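Local atomic coordinates of uncharacterized protein (Corynebacterium diphtheriae NCTC 13129, PDB entry 3B4Q), a protein that is of unknown function but forms a small all-helical domain of the Rpf1 (resuscitation-promoting factor) C-terminal family. Residues T9-V14 / A24-Q29; N38-A43 / R74-G79; A46-I51 / N78-A83; P64-F69 / M82-A87. All coordinates share one frame; numbering follows the deposited sequence.

Contact 1: T9-V14 / A24-Q29; sequences TPRDVV and AVAGAQ
Q29 reaches out from helix 19-35 and lays its amide across the start of the short helix 10-13, where T9, P10 and R11 all touch it. Its CG stands anti to the backbone N (chi1 -175°) and the chain runs on extended, which carries the amide the whole way to the neighbouring helix end. There OE1 accepts the backbone N-H of R11, N to OE1 2.9 Å, from a donor tilted 20° from the carbonyl plane. The other end of the amide gives a weak hydrogen bond, NE2 to T9 OG1 at 3.2 Å, the two side chains meeting at about a right angle. One amide therefore serves as acceptor and donor at once, which should fix its rotation. In one of its two conformers, R11 lays CG and CD against this amide, crossing it at a slant, CD to Q29 NE2 3.3 Å; a bend at chi3 then turns the guanidinium, 77° from the amide plane, so that A26 CB lies over one face. Beneath this polar layer the packing is tight: P10 CB presses on V25 CG1 at 3.4 Å, and V14 CG2 approaches V25 CB at 4.0 Å. T9 occupies the N-cap position, its backbone N and OG1 both bonded to D12 OD2. This is a helix N-terminus whose N-cap N-H is taken by the N3 carboxylate, as in a capping box, with Q29 of the following helix accepting the R11 N-H.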
loop_
_atom_site.group_PDB
_atom_site.type_symbol
_atom_site.label_atom_id
_atom_site.label_comp_id
_atom_site.label_asym_id
_atom_site.label_seq_id
_atom_site.Cartn_x
_atom_site.Cartn_y
_atom_site.Cartn_z
ATOM N N THR A 9 -0.361 2.624 12.099
ATOM C CA THR A 9 0.683 2.432 11.112
ATOM C C THR A 9 0.067 1.786 9.855
ATOM O O THR A 9 -1.056 1.282 9.902
ATOM C CB THR A 9 1.797 1.515 11.640
ATOM O OG1 THR A 9 1.258 0.216 11.870
ATOM C CG2 THR A 9 2.387 2.040 12.988
ATOM N N PRO A 10 0.777 1.806 8.725
ATOM C CA PRO A 10 0.255 1.091 7.567
ATOM C C PRO A 10 -0.147 -0.366 7.873
ATOM O O PRO A 10 -1.187 -0.810 7.384
ATOM C CB PRO A 10 1.413 1.164 6.581
ATOM C CG PRO A 10 2.010 2.552 6.886
ATOM C CD PRO A 10 2.002 2.571 8.403
ATOM N N ARG A 11 0.619 -1.074 8.702
ATOM C CA ARG A 11 0.230 -2.447 9.066
ATOM C C ARG A 11 -1.128 -2.511 9.753
ATOM O O ARG A 11 -1.886 -3.461 9.526
ATOM C CB ARG A 11 1.311 -3.131 9.888
ATOM C CG ARG A 11 2.543 -3.357 9.085
ATOM C CD ARG A 11 3.699 -3.874 9.936
ATOM N NE ARG A 11 3.713 -5.328 10.015
ATOM C CZ ARG A 11 4.615 -6.029 10.701
ATOM N NH1 ARG A 11 4.556 -7.362 10.726
ATOM N NH2 ARG A 11 5.587 -5.399 11.354
ATOM N N ASP A 12 -1.457 -1.501 10.553
ATOM C CA ASP A 12 -2.783 -1.461 11.220
ATOM C C ASP A 12 -3.870 -1.172 10.196
ATOM O O ASP A 12 -4.963 -1.751 10.254
ATOM C CB ASP A 12 -2.799 -0.388 12.313
ATOM C CG ASP A 12 -1.717 -0.614 13.349
ATOM O OD1 ASP A 12 -1.616 -1.751 13.879
ATOM O OD2 ASP A 12 -0.968 0.345 13.650
ATOM N N VAL A 13 -3.590 -0.227 9.294
ATOM C CA VAL A 13 -4.550 0.105 8.235
ATOM C C VAL A 13 -4.947 -1.119 7.393
ATOM O O VAL A 13 -6.125 -1.236 6.975
ATOM C CB VAL A 13 -4.013 1.260 7.351
ATOM C CG1 VAL A 13 -4.963 1.524 6.138
ATOM C CG2 VAL A 13 -3.801 2.516 8.217
ATOM N N VAL A 14 -3.995 -2.011 7.119
ATOM C CA VAL A 14 -4.336 -3.186 6.296
ATOM C C VAL A 14 -4.539 -4.463 7.098
ATOM O O VAL A 14 -4.403 -5.566 6.551
ATOM C CB VAL A 14 -3.289 -3.422 5.176
ATOM C CG1 VAL A 14 -3.235 -2.207 4.202
ATOM C CG2 VAL A 14 -1.917 -3.753 5.773
ATOM N N ALA A 24 3.318 -7.000 1.677
ATOM C CA ALA A 24 4.020 -5.885 1.012
ATOM C C ALA A 24 4.154 -4.716 1.998
ATOM O O ALA A 24 5.228 -4.087 2.113
ATOM C CB ALA A 24 3.257 -5.459 -0.260
ATOM N N VAL A 25 3.087 -4.459 2.757
ATOM C CA VAL A 25 3.117 -3.348 3.722
ATOM C C VAL A 25 4.071 -3.643 4.912
ATOM O O VAL A 25 4.841 -2.764 5.337
ATOM C CB VAL A 25 1.674 -3.004 4.168
ATOM C CG1 VAL A 25 1.687 -2.038 5.331
ATOM C CG2 VAL A 25 0.884 -2.475 2.959
ATOM N N ALA A 26 4.043 -4.879 5.396
ATOM C CA ALA A 26 4.943 -5.266 6.504
ATOM C C ALA A 26 6.422 -5.045 6.117
ATOM O O ALA A 26 7.217 -4.538 6.923
ATOM C CB ALA A 26 4.752 -6.731 6.874
ATOM N N GLY A 27 6.786 -5.505 4.913
ATOM C CA GLY A 27 8.178 -5.370 4.449
ATOM C C GLY A 27 8.585 -3.907 4.389
ATOM O O GLY A 27 9.696 -3.536 4.786
ATOM N N ALA A 28 7.693 -3.058 3.858
ATOM C CA ALA A 28 8.005 -1.630 3.757
ATOM C C ALA A 28 8.158 -1.011 5.139
ATOM O O ALA A 28 9.076 -0.236 5.375
ATOM C CB ALA A 28 6.866 -0.893 2.961
ATOM N N GLN A 29 7.248 -1.337 6.054
ATOM C CA GLN A 29 7.269 -0.719 7.361
ATOM C C GLN A 29 8.528 -1.122 8.107
ATOM O O GLN A 29 9.156 -0.273 8.741
ATOM C CB GLN A 29 5.976 -1.095 8.103
ATOM C CG GLN A 29 5.791 -0.426 9.427
ATOM C CD GLN A 29 4.355 -0.524 9.916
ATOM O OE1 GLN A 29 3.394 -0.269 9.171
ATOM N NE2 GLN A 29 4.204 -0.833 11.199
#

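Contact 2: N38-A43 / R74-G79; sequences NTEELA and RTNFNG
The F77 ring and the E40 carboxylate are the flat groups here, and their planes stand perpendicular, at 90°. The ring meets A43 CB obliquely through its CD1 atom, 3.6 Å away, and the backbone O of E40 also approaches it at a slant. Across the contact the carboxylate works through OE2, which accepts the backbone N-H of F77 at an N to OE2 distance of 2.9 Å, a fairly straight bond that arrives on the anti side and 16° out of the carboxylate plane. E40 can do this because CG is anti to the carbonyl carbon (chi1 -73°) and the chain then extends, which brings CG alongside F77 CB.

Two helix starts meet in this way, helix 39-56 and helix 77-83, both with asparagine N-caps. N38 OD1 accepts from E41 N in its carbonyl plane on a lone pair, whereas N76 OD1 takes G79 N from above the plane. The E40 carboxylate thus sits at the N-terminus of the second helix, where the helix dipole would probably favour its negative charge. V25 of helix 19-35 and P10 also pack against F77, setting its ring within the helical bundle.

Water carries the polar seam further. One molecule donates to E40 OE2 and accepts from N78 N, so OE2 is gripped by two donors; another donates to both N38 OD1 and T75 O, the latter at an O to O distance of 2.7 Å. At the other margin E41 CA rests 3.7 Å from R74 O.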
loop_
_atom_site.group_PDB
_atom_site.type_symbol
_atom_site.label_atom_id
_atom_site.label_comp_id
_atom_site.label_asym_id
_atom_site.label_seq_id
_atom_site.Cartn_x
_atom_site.Cartn_y
_atom_site.Cartn_z
ATOM N N ASN A 38 10.674 7.311 5.091
ATOM C CA ASN A 38 9.292 7.629 5.429
ATOM C C ASN A 38 8.439 6.392 5.269
ATOM O O ASN A 38 8.305 5.878 4.150
ATOM C CB ASN A 38 8.747 8.740 4.528
ATOM C CG ASN A 38 7.364 9.217 4.980
ATOM O OD1 ASN A 38 6.358 8.584 4.697
ATOM N ND2 ASN A 38 7.323 10.339 5.705
ATOM N N THR A 39 7.843 5.946 6.378
ATOM C CA THR A 39 7.073 4.693 6.418
ATOM C C THR A 39 5.874 4.700 5.478
ATOM O O THR A 39 5.645 3.738 4.735
ATOM C CB THR A 39 6.626 4.380 7.867
ATOM O OG1 THR A 39 7.807 4.243 8.679
ATOM C CG2 THR A 39 5.830 3.096 7.939
ATOM N N GLU A 40 5.085 5.771 5.534
ATOM C CA GLU A 40 3.880 5.827 4.719
ATOM C C GLU A 40 4.239 5.845 3.237
ATOM O O GLU A 40 3.621 5.158 2.431
ATOM C CB GLU A 40 3.003 7.013 5.154
ATOM C CG GLU A 40 2.351 6.707 6.492
ATOM C CD GLU A 40 1.188 7.596 6.804
ATOM O OE1 GLU A 40 1.074 7.996 7.984
ATOM O OE2 GLU A 40 0.380 7.893 5.898
ATOM N N GLU A 41 5.248 6.621 2.869
ATOM C CA GLU A 41 5.621 6.713 1.469
ATOM C C GLU A 41 6.130 5.344 0.954
ATOM O O GLU A 41 5.781 4.905 -0.158
ATOM C CB GLU A 41 6.692 7.782 1.289
ATOM C CG GLU A 41 7.227 7.867 -0.082
ATOM C CD GLU A 41 8.115 9.086 -0.270
ATOM O OE1 GLU A 41 7.959 10.074 0.498
ATOM O OE2 GLU A 41 8.954 9.057 -1.202
ATOM N N LEU A 42 6.978 4.687 1.756
ATOM C CA LEU A 42 7.480 3.387 1.354
ATOM C C LEU A 42 6.346 2.353 1.248
ATOM O O LEU A 42 6.306 1.520 0.331
ATOM C CB LEU A 42 8.573 2.894 2.318
ATOM C CG LEU A 42 10.046 2.815 1.889
ATOM C CD1 LEU A 42 10.655 1.697 2.683
ATOM C CD2 LEU A 42 10.206 2.480 0.406
ATOM N N ALA A 43 5.423 2.398 2.206
ATOM C CA ALA A 43 4.293 1.467 2.164
ATOM C C ALA A 43 3.374 1.702 0.950
ATOM O O ALA A 43 2.887 0.744 0.315
ATOM C CB ALA A 43 3.497 1.533 3.470
ATOM N N ARG A 74 0.555 9.933 -2.611
ATOM C CA ARG A 74 1.915 9.392 -2.569
ATOM C C ARG A 74 2.423 9.268 -1.132
ATOM O O ARG A 74 3.228 8.397 -0.863
ATOM C CB ARG A 74 2.875 10.255 -3.414
ATOM C CG ARG A 74 2.579 10.219 -4.905
ATOM C CD ARG A 74 3.047 8.909 -5.541
ATOM N NE ARG A 74 4.471 8.643 -5.295
ATOM C CZ ARG A 74 5.450 8.989 -6.131
ATOM N NH1 ARG A 74 5.169 9.621 -7.279
ATOM N NH2 ARG A 74 6.719 8.712 -5.812
ATOM N N THR A 75 1.958 10.131 -0.223
ATOM C CA THR A 75 2.528 10.187 1.137
ATOM C C THR A 75 1.484 9.844 2.177
ATOM O O THR A 75 1.738 9.897 3.387
ATOM C CB THR A 75 3.148 11.589 1.481
ATOM O OG1 THR A 75 2.090 12.526 1.686
ATOM C CG2 THR A 75 4.031 12.082 0.378
ATOM N N ASN A 76 0.293 9.479 1.705
ATOM C CA ASN A 76 -0.833 9.306 2.584
ATOM C C ASN A 76 -1.320 7.854 2.492
ATOM O O ASN A 76 -2.114 7.503 1.600
ATOM C CB ASN A 76 -1.946 10.300 2.180
ATOM C CG ASN A 76 -3.228 10.120 2.966
ATOM O OD1 ASN A 76 -3.340 9.298 3.914
ATOM N ND2 ASN A 76 -4.253 10.900 2.551
ATOM N N PHE A 77 -0.802 7.009 3.391
ATOM C CA PHE A 77 -1.088 5.571 3.265
ATOM C C PHE A 77 -2.587 5.246 3.388
ATOM O O PHE A 77 -3.165 4.514 2.559
ATOM C CB PHE A 77 -0.259 4.662 4.172
ATOM C CG PHE A 77 -0.507 3.223 3.865
ATOM C CD1 PHE A 77 0.126 2.612 2.765
ATOM C CD2 PHE A 77 -1.482 2.511 4.562
ATOM C CE1 PHE A 77 -0.154 1.309 2.442
ATOM C CE2 PHE A 77 -1.781 1.192 4.236
ATOM C CZ PHE A 77 -1.113 0.591 3.169
ATOM N N ASN A 78 -3.214 5.762 4.436
ATOM C CA ASN A 78 -4.642 5.464 4.633
ATOM C C ASN A 78 -5.430 5.936 3.413
ATOM O O ASN A 78 -6.301 5.217 2.925
ATOM C CB ASN A 78 -5.169 6.171 5.898
ATOM C CG ASN A 78 -6.615 5.867 6.135
ATOM O OD1 ASN A 78 -7.503 6.687 5.828
ATOM N ND2 ASN A 78 -6.886 4.667 6.572
ATOM N N GLY A 79 -5.097 7.123 2.889
ATOM C CA GLY A 79 -5.831 7.644 1.735
ATOM C C GLY A 79 -5.636 6.761 0.516
ATOM O O GLY A 79 -6.592 6.473 -0.237
HETATM O O HOH W 1 3.839 10.619 4.874
HETATM O O HOH W 2 -1.954 6.905 6.752
#

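Contact 3: A46-I51 / N78-A83; sequences ALYNAI and NGFYMA
L47, Y48, F80 and Y81 all set CG anti to the backbone N, a shared choice that projects each side chain beside its own carbonyl carbon. For F80 (chi1 173°) this drives the ring across the gap between helix 39-56 and helix 77-83, whose short segments run 23° from parallel with axes 11.4 Å apart at closest approach. In L47 the same first torsion brings the branch point to the rim of that ring: CG lies at the edge, in the ring plane, 3.8 Å from F80 CE2. Chi2 (48°) then directs its CD2 branch toward Y81, where it meets CD1 at 4.0 Å, on an oblique line to the tyrosine ring. At the far end of F80, CZ touches Y48 CB at 3.9 Å, with I51 CD1 more loosely placed at 4.4 Å. The ring thus spans a separation too wide for the backbones to meet, and every residue that touches is buried. Around this group, Y70 of helix 64-72 contacts both F80 and Y48, stacking its ring with the latter, and I88 packs on L47, I51 and Y81. Aliphatic and aromatic side chains meeting between near-parallel helices form the hydrophobic centre of a small all-helical domain.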
loop_
_atom_site.group_PDB
_atom_site.type_symbol
_atom_site.label_atom_id
_atom_site.label_comp_id
_atom_site.label_asym_id
_atom_site.label_seq_id
_atom_site.Cartn_x
_atom_site.Cartn_y
_atom_site.Cartn_z
ATOM N N ALA A 46 5.320 0.207 -2.012
ATOM C CA ALA A 46 5.325 -1.270 -1.950
ATOM C C ALA A 46 3.951 -1.831 -2.350
ATOM O O ALA A 46 3.861 -2.809 -3.115
ATOM C CB ALA A 46 5.719 -1.744 -0.563
ATOM N N LEU A 47 2.869 -1.212 -1.868
ATOM C CA LEU A 47 1.554 -1.728 -2.191
ATOM C C LEU A 47 1.206 -1.445 -3.674
ATOM O O LEU A 47 0.648 -2.308 -4.384
ATOM C CB LEU A 47 0.517 -1.125 -1.248
ATOM C CG LEU A 47 -0.945 -1.577 -1.433
ATOM C CD1 LEU A 47 -0.992 -3.137 -1.533
ATOM C CD2 LEU A 47 -1.776 -1.031 -0.336
ATOM N N TYR A 48 1.546 -0.253 -4.157
ATOM C CA TYR A 48 1.321 0.032 -5.556
ATOM C C TYR A 48 2.079 -1.006 -6.408
ATOM O O TYR A 48 1.557 -1.570 -7.383
ATOM C CB TYR A 48 1.783 1.449 -5.875
ATOM C CG TYR A 48 1.562 1.854 -7.319
ATOM C CD1 TYR A 48 0.287 1.807 -7.861
ATOM C CD2 TYR A 48 2.607 2.276 -8.118
ATOM C CE1 TYR A 48 0.026 2.173 -9.163
ATOM C CE2 TYR A 48 2.359 2.657 -9.455
ATOM C CZ TYR A 48 1.055 2.584 -9.945
ATOM O OH TYR A 48 0.733 2.929 -11.232
ATOM N N ASN A 49 3.316 -1.298 -6.018
ATOM C CA ASN A 49 4.053 -2.262 -6.802
ATOM C C ASN A 49 3.418 -3.636 -6.743
ATOM O O ASN A 49 3.355 -4.311 -7.769
ATOM C CB ASN A 49 5.516 -2.332 -6.379
ATOM C CG ASN A 49 6.342 -3.147 -7.355
ATOM O OD1 ASN A 49 6.449 -2.813 -8.538
ATOM N ND2 ASN A 49 6.892 -4.247 -6.865
ATOM N N ALA A 50 2.903 -4.032 -5.571
ATOM C CA ALA A 50 2.274 -5.349 -5.431
ATOM C C ALA A 50 1.064 -5.482 -6.359
ATOM O O ALA A 50 0.823 -6.535 -6.960
ATOM C CB ALA A 50 1.825 -5.580 -3.969
ATOM N N ILE A 51 0.296 -4.408 -6.463
ATOM C CA ILE A 51 -0.859 -4.379 -7.368
ATOM C C ILE A 51 -0.377 -4.580 -8.809
ATOM O O ILE A 51 -0.956 -5.372 -9.562
ATOM C CB ILE A 51 -1.621 -3.063 -7.247
ATOM C CG1 ILE A 51 -2.239 -2.960 -5.830
ATOM C CG2 ILE A 51 -2.673 -2.950 -8.402
ATOM C CD1 ILE A 51 -2.695 -1.542 -5.404
ATOM N N ASN A 78 -3.214 5.762 4.436
ATOM C CA ASN A 78 -4.642 5.464 4.633
ATOM C C ASN A 78 -5.430 5.936 3.413
ATOM O O ASN A 78 -6.301 5.217 2.925
ATOM C CB ASN A 78 -5.169 6.171 5.898
ATOM C CG ASN A 78 -6.615 5.867 6.135
ATOM O OD1 ASN A 78 -7.503 6.687 5.828
ATOM N ND2 ASN A 78 -6.886 4.667 6.572
ATOM N N GLY A 79 -5.097 7.123 2.889
ATOM C CA GLY A 79 -5.831 7.644 1.735
ATOM C C GLY A 79 -5.636 6.761 0.516
ATOM O O GLY A 79 -6.592 6.473 -0.237
ATOM N N PHE A 80 -4.397 6.310 0.315
ATOM C CA PHE A 80 -4.095 5.462 -0.849
ATOM C C PHE A 80 -4.826 4.128 -0.766
ATOM O O PHE A 80 -5.433 3.668 -1.741
ATOM C CB PHE A 80 -2.583 5.220 -0.911
ATOM C CG PHE A 80 -2.173 4.231 -1.979
ATOM C CD1 PHE A 80 -2.193 4.579 -3.320
ATOM C CD2 PHE A 80 -1.796 2.919 -1.627
ATOM C CE1 PHE A 80 -1.831 3.667 -4.315
ATOM C CE2 PHE A 80 -1.433 2.006 -2.624
ATOM C CZ PHE A 80 -1.447 2.396 -3.979
ATOM N N TYR A 81 -4.770 3.516 0.399
ATOM C CA TYR A 81 -5.407 2.216 0.582
ATOM C C TYR A 81 -6.920 2.346 0.431
ATOM O O TYR A 81 -7.545 1.550 -0.285
ATOM C CB TYR A 81 -5.065 1.660 1.946
ATOM C CG TYR A 81 -5.736 0.322 2.208
ATOM C CD1 TYR A 81 -5.406 -0.821 1.438
ATOM C CD2 TYR A 81 -6.726 0.195 3.183
ATOM C CE1 TYR A 81 -6.058 -2.053 1.657
ATOM C CE2 TYR A 81 -7.376 -1.016 3.410
ATOM C CZ TYR A 81 -7.024 -2.150 2.666
ATOM O OH TYR A 81 -7.682 -3.380 2.892
HETATM N N MSE A 82 -7.506 3.359 1.052
HETATM C CA MSE A 82 -8.963 3.506 0.976
HETATM C C MSE A 82 -9.411 3.781 -0.473
HETATM O O MSE A 82 -10.417 3.202 -0.953
HETATM C CB MSE A 82 -9.490 4.549 1.983
HETATM C CG MSE A 82 -9.263 4.131 3.449
HETATM SE SE MSE A 82 -10.100 2.404 3.922
HETATM C CE MSE A 82 -11.959 2.977 3.966
ATOM N N ALA A 83 -8.642 4.596 -1.182
ATOM C CA ALA A 83 -8.995 4.931 -2.550
ATOM C C ALA A 83 -8.952 3.677 -3.441
ATOM O O ALA A 83 -9.783 3.505 -4.383
ATOM C CB ALA A 83 -8.017 5.961 -3.058
#

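Contact 4: P64-F69 / M82-A87; sequences PQIEAF and MANRGA. With SO4 (sulfate ion), chain C.
F69 and A83 make the close-packed part of this contact, with I66 and A87 continuing it along helix 64-72. The methyl of A83 lies over one face of the F69 ring, displaced toward the rim, in a CH-pi contact of 3.9 Å from CB to the ring centroid, 21° off the normal. The same ring offers an edge to N84, whose ND2 stands near the ring plane, 3.5 Å from F69 CD2; amide and ring planes are turned 72° apart, and OD1 of N84 rests 3.4 Å from F69 CB. From the opposite side of that amide comes the I66 CG2 branch, 3.7 Å from ND2. N84 reaches this place with CG anti to the carbonyl carbon (chi1 -74°), at the point where helix 77-83 gives way to helix 85-91. Toward helix 85-91, I66 CD1 closes on A87 CB at 3.8 Å, and the ring of Y48 and I51 cover I66 from helix 39-56.

Toward solvent the fit is looser. The Q65 side chain does not touch N84; a water spans the interval, accepting from N84 ND2 and donating to Q65 OE1 at 2.8 Å. Well beyond the seam, R85 grips a sulfate, probably from the crystallisation liquor: NH1 and NH2 both bond to O4, which lies at the guanidinium edge, NH1 to O4 2.7 Å. The chemistry implies a seam held by dispersion and CH-pi contact, with the buried amide of N84 giving one N-H to a water and a separate cationic surface point able to take an anion.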
loop_
_atom_site.group_PDB
_atom_site.type_symbol
_atom_site.label_atom_id
_atom_site.label_comp_id
_atom_site.label_asym_id
_atom_site.label_seq_id
_atom_site.Cartn_x
_atom_site.Cartn_y
_atom_site.Cartn_z
ATOM N N PRO A 64 -5.707 3.011 -15.385
ATOM C CA PRO A 64 -5.415 4.424 -15.133
ATOM C C PRO A 64 -5.917 4.953 -13.767
ATOM O O PRO A 64 -5.252 5.799 -13.139
ATOM C CB PRO A 64 -6.099 5.144 -16.310
ATOM C CG PRO A 64 -6.170 4.095 -17.402
ATOM C CD PRO A 64 -6.303 2.774 -16.717
ATOM N N GLN A 65 -7.043 4.437 -13.280
ATOM C CA GLN A 65 -7.587 4.925 -12.023
ATOM C C GLN A 65 -6.623 4.594 -10.886
ATOM O O GLN A 65 -6.459 5.397 -9.965
ATOM C CB GLN A 65 -8.919 4.281 -11.690
ATOM C CG GLN A 65 -9.560 4.960 -10.490
ATOM C CD GLN A 65 -10.875 4.330 -10.086
ATOM O OE1 GLN A 65 -10.921 3.232 -9.507
ATOM N NE2 GLN A 65 -11.957 5.042 -10.355
ATOM N N ILE A 66 -6.025 3.404 -10.930
ATOM C CA ILE A 66 -5.111 3.022 -9.838
ATOM C C ILE A 66 -3.848 3.896 -9.828
ATOM O O ILE A 66 -3.405 4.376 -8.753
ATOM C CB ILE A 66 -4.772 1.534 -9.845
ATOM C CG1 ILE A 66 -6.058 0.712 -9.799
ATOM C CG2 ILE A 66 -3.903 1.173 -8.606
ATOM C CD1 ILE A 66 -5.823 -0.768 -9.929
ATOM N N GLU A 67 -3.286 4.127 -11.014
ATOM C CA GLU A 67 -2.176 5.058 -11.165
ATOM C C GLU A 67 -2.544 6.435 -10.634
ATOM O O GLU A 67 -1.745 7.096 -9.975
ATOM C CB GLU A 67 -1.730 5.147 -12.648
ATOM C CG GLU A 67 -0.806 6.327 -12.957
ATOM C CD GLU A 67 0.613 6.121 -12.466
ATOM O OE1 GLU A 67 0.955 4.967 -12.123
ATOM O OE2 GLU A 67 1.399 7.111 -12.426
ATOM N N ALA A 68 -3.763 6.872 -10.927
ATOM C CA ALA A 68 -4.171 8.213 -10.509
ATOM C C ALA A 68 -4.260 8.297 -9.002
ATOM O O ALA A 68 -3.784 9.259 -8.398
ATOM C CB ALA A 68 -5.496 8.586 -11.124
ATOM N N PHE A 69 -4.852 7.267 -8.393
ATOM C CA PHE A 69 -4.920 7.259 -6.920
ATOM C C PHE A 69 -3.543 7.146 -6.214
ATOM O O PHE A 69 -3.337 7.655 -5.111
ATOM C CB PHE A 69 -5.894 6.219 -6.436
ATOM C CG PHE A 69 -7.346 6.631 -6.589
ATOM C CD1 PHE A 69 -7.777 7.911 -6.202
ATOM C CD2 PHE A 69 -8.286 5.744 -7.109
ATOM C CE1 PHE A 69 -9.139 8.300 -6.322
ATOM C CE2 PHE A 69 -9.626 6.116 -7.236
ATOM C CZ PHE A 69 -10.052 7.403 -6.852
HETATM N N MSE A 82 -7.506 3.359 1.052
HETATM C CA MSE A 82 -8.963 3.506 0.976
HETATM C C MSE A 82 -9.411 3.781 -0.473
HETATM O O MSE A 82 -10.417 3.202 -0.953
HETATM C CB MSE A 82 -9.490 4.549 1.983
HETATM C CG MSE A 82 -9.263 4.131 3.449
HETATM SE SE MSE A 82 -10.100 2.404 3.922
HETATM C CE MSE A 82 -11.959 2.977 3.966
ATOM N N ALA A 83 -8.642 4.596 -1.182
ATOM C CA ALA A 83 -8.995 4.931 -2.550
ATOM C C ALA A 83 -8.952 3.677 -3.441
ATOM O O ALA A 83 -9.783 3.505 -4.383
ATOM C CB ALA A 83 -8.017 5.961 -3.058
ATOM N N ASN A 84 -7.984 2.804 -3.185
ATOM C CA ASN A 84 -7.791 1.618 -4.064
ATOM C C ASN A 84 -8.335 0.328 -3.453
ATOM O O ASN A 84 -8.051 -0.778 -3.941
ATOM C CB ASN A 84 -6.322 1.469 -4.426
ATOM C CG ASN A 84 -5.863 2.511 -5.457
ATOM O OD1 ASN A 84 -4.853 3.210 -5.243
ATOM N ND2 ASN A 84 -6.634 2.673 -6.520
ATOM N N ARG A 85 -9.143 0.469 -2.397
ATOM C CA ARG A 85 -9.579 -0.713 -1.660
ATOM C C ARG A 85 -10.442 -1.625 -2.519
ATOM O O ARG A 85 -10.314 -2.859 -2.449
ATOM C CB ARG A 85 -10.296 -0.354 -0.353
ATOM C CG ARG A 85 -10.364 -1.534 0.597
ATOM C CD ARG A 85 -10.818 -1.101 1.976
ATOM N NE ARG A 85 -12.128 -0.459 1.959
ATOM C CZ ARG A 85 -13.288 -1.113 1.993
ATOM N NH1 ARG A 85 -13.326 -2.433 2.062
ATOM N NH2 ARG A 85 -14.427 -0.420 1.984
ATOM N N GLY A 86 -11.322 -1.029 -3.328
ATOM C CA GLY A 86 -12.168 -1.866 -4.193
ATOM C C GLY A 86 -11.292 -2.597 -5.225
ATOM O O GLY A 86 -11.519 -3.783 -5.543
ATOM N N ALA A 87 -10.325 -1.881 -5.803
ATOM C CA ALA A 87 -9.376 -2.504 -6.740
ATOM C C ALA A 87 -8.634 -3.679 -6.094
ATOM O O ALA A 87 -8.475 -4.745 -6.662
ATOM C CB ALA A 87 -8.383 -1.475 -7.201
HETATM S S SO4 C . -17.114 -3.006 0.638
HETATM O O1 SO4 C . -17.464 -1.731 0.025
HETATM O O2 SO4 C . -17.058 -4.108 -0.312
HETATM O O3 SO4 C . -18.227 -3.293 1.551
HETATM O O4 SO4 C . -15.892 -2.902 1.424
HETATM O O HOH W 3 -9.101 2.110 -7.756
#

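Overall arrangement
Along the chain, contact 1 closes before the others open, whereas contacts 2 and 3 follow one another on the same pair, helix 39-56 and helix 77-83, with centres 8 Å apart and N78 and G79 in common. Contact 4 shares M82 and A83 with contact 3, about 7 Å between centres, and brings in helices 64-72 and 85-91. Contacts 1 and 4 sit on opposite sides of the chain's centre, about 17 Å apart between centres. The row is bridged by packing: F77 of contact 2 meets V14 and V25 of contact 1, and also L47 of contact 3. Helices distant in sequence are thereby joined into one compact single-chain domain, with contact 3 nearest its middle.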